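Local coordinates for glycine betaine, L-proline ABC transporter, glycine/betaine/L-proline-binding protein (ProX) (Borrelia burgdorferi, PDB 3TMG) that binds glycine betaine and probably serves as the substrate-binding component of an ABC transporter for betaine-like amines, at residues A[221-226]-A[270-275]. Sequence-based numbering, arbitrary orientation.
Sequences DFDAYY and WVPEKY
Asp223 and Tyr226, three residues apart at the start of helix 222-230, meet the loop that follows helix 264-268, Asp223 at the Tyr275 hydroxyl and Tyr226 at the ring of Pro272, in one lobe of this periplasmic-binding-protein fold and away from the betaine pocket. Tyr275 OH donates to Asp223 OD2 at 2.6 Å, approaching from 45° above the carboxylate plane, while OD2 lies at the edge of the Tyr275 ring, near its plane, and the carboxylate plane stands almost perpendicular to the ring. Lys274, its chain bent at chi3, brings NZ to the same oxygen, a salt bridge with a weak 3.3 Å hydrogen bond; OD2 thus takes two donors, and the lysine's positive charge would be expected to stabilise the carboxylate.

About one turn further along, Tyr226 lies against Pro272. CG of the proline makes a CH-pi contact over one ring face, 4.0 Å from the centroid, and the phenol carries on past Val271 C, 3.3 Å from CE1. With CG anti to the backbone N (chi1 -177°), the tyrosine extends from the helix across the loop, where its OH meets two waters, one of them accepting from Glu273 N.

Asp221 is the N-cap of the helix, its OD1 accepting from Ala224 N, and His230 stacks on Tyr226. Met42 touches Val271, Pro272 and Tyr275. Trp270 O, buried without a hydrogen-bond partner, sits at the Tyr226 ring edge, 3.5 Å from CD1.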
# COMPACT_ATOMS: atom_id res chain seq x y z
N ASP A 221 18.72 -1.50 18.36
CA ASP A 221 18.92 -0.19 17.79
C ASP A 221 17.70 0.65 18.13
O ASP A 221 16.73 0.72 17.38
CB ASP A 221 19.14 -0.30 16.27
CG ASP A 221 19.47 1.03 15.63
OD1 ASP A 221 19.37 2.10 16.29
OD2 ASP A 221 19.84 1.01 14.43
N PHE A 222 17.76 1.27 19.30
CA PHE A 222 16.63 2.02 19.76
C PHE A 222 16.31 3.23 18.90
O PHE A 222 15.13 3.60 18.78
CB PHE A 222 16.79 2.45 21.24
CG PHE A 222 15.54 3.06 21.80
CD1 PHE A 222 14.36 2.34 21.79
CD2 PHE A 222 15.52 4.38 22.24
CE1 PHE A 222 13.16 2.91 22.26
CE2 PHE A 222 14.35 4.94 22.74
CZ PHE A 222 13.17 4.21 22.74
N ASP A 223 17.33 3.88 18.33
CA ASP A 223 17.10 5.00 17.42
C ASP A 223 16.28 4.58 16.18
O ASP A 223 15.36 5.33 15.76
CB ASP A 223 18.42 5.63 17.01
CG ASP A 223 19.09 6.39 18.16
OD1 ASP A 223 18.43 6.68 19.17
OD2 ASP A 223 20.27 6.68 18.02
N ALA A 224 16.60 3.41 15.61
CA ALA A 224 15.86 2.92 14.44
C ALA A 224 14.45 2.52 14.85
O ALA A 224 13.50 2.85 14.15
CB ALA A 224 16.55 1.74 13.73
N TYR A 225 14.32 1.83 15.98
CA TYR A 225 13.01 1.52 16.56
C TYR A 225 12.14 2.77 16.73
O TYR A 225 10.97 2.77 16.34
CB TYR A 225 13.19 0.81 17.90
CG TYR A 225 11.89 0.43 18.58
CD1 TYR A 225 11.22 1.34 19.40
CD2 TYR A 225 11.33 -0.83 18.38
CE1 TYR A 225 10.01 1.00 20.01
CE2 TYR A 225 10.13 -1.18 19.00
CZ TYR A 225 9.48 -0.27 19.83
OH TYR A 225 8.27 -0.59 20.45
N TYR A 226 12.73 3.82 17.29
CA TYR A 226 12.03 5.07 17.54
C TYR A 226 11.45 5.65 16.25
O TYR A 226 10.29 6.04 16.23
CB TYR A 226 12.98 6.07 18.22
CG TYR A 226 12.38 7.40 18.61
CD1 TYR A 226 12.02 8.34 17.63
CD2 TYR A 226 12.20 7.75 19.97
CE1 TYR A 226 11.48 9.56 17.97
CE2 TYR A 226 11.68 8.98 20.33
CZ TYR A 226 11.35 9.88 19.34
OH TYR A 226 10.80 11.09 19.71
N TRP A 270 9.42 12.50 13.76
CA TRP A 270 9.61 11.06 13.68
C TRP A 270 10.91 10.62 14.28
O TRP A 270 11.17 9.40 14.38
CB TRP A 270 9.52 10.55 12.25
CG TRP A 270 8.27 10.95 11.47
CD1 TRP A 270 6.99 11.25 11.95
CD2 TRP A 270 8.19 11.03 10.02
NE1 TRP A 270 6.13 11.53 10.88
CE2 TRP A 270 6.83 11.43 9.70
CE3 TRP A 270 9.12 10.84 8.96
CZ2 TRP A 270 6.42 11.63 8.38
CZ3 TRP A 270 8.68 11.01 7.66
CH2 TRP A 270 7.37 11.38 7.37
N VAL A 271 11.76 11.59 14.63
CA VAL A 271 13.16 11.26 14.96
C VAL A 271 13.48 11.61 16.42
O VAL A 271 12.88 12.53 16.99
CB VAL A 271 14.21 11.87 13.96
CG1 VAL A 271 13.92 11.51 12.51
CG2 VAL A 271 14.42 13.39 14.14
N PRO A 272 14.45 10.89 17.03
CA PRO A 272 14.82 11.23 18.41
C PRO A 272 15.34 12.66 18.51
O PRO A 272 15.91 13.20 17.55
CB PRO A 272 15.95 10.22 18.72
CG PRO A 272 15.66 9.06 17.83
CD PRO A 272 15.20 9.71 16.55
N GLU A 273 15.14 13.26 19.68
CA GLU A 273 15.54 14.63 19.98
C GLU A 273 16.92 14.99 19.44
O GLU A 273 17.10 15.98 18.74
CB GLU A 273 15.50 14.82 21.52
CG GLU A 273 15.84 16.22 22.00
CD GLU A 273 14.95 17.27 21.39
OE1 GLU A 273 13.73 17.04 21.24
OE2 GLU A 273 15.47 18.36 21.09
N LYS A 274 17.89 14.15 19.81
CA LYS A 274 19.28 14.14 19.36
C LYS A 274 19.50 14.52 17.87
O LYS A 274 20.47 15.18 17.52
CB LYS A 274 19.71 12.69 19.51
CG LYS A 274 21.04 12.34 20.10
CD LYS A 274 21.31 10.93 19.59
CE LYS A 274 21.87 10.00 20.66
NZ LYS A 274 21.83 8.59 20.15
N TYR A 275 18.61 14.04 17.00
CA TYR A 275 18.76 14.14 15.53
C TYR A 275 17.96 15.26 14.86
O TYR A 275 18.11 15.48 13.65
CB TYR A 275 18.29 12.84 14.85
CG TYR A 275 19.08 11.62 15.21
CD1 TYR A 275 20.23 11.29 14.50
CD2 TYR A 275 18.70 10.81 16.27
CE1 TYR A 275 20.98 10.17 14.82
CE2 TYR A 275 19.44 9.68 16.61
CZ TYR A 275 20.56 9.35 15.88
OH TYR A 275 21.30 8.24 16.21
O HOH W 1 9.71 12.68 18.15
O HOH W 2 12.78 12.61 21.52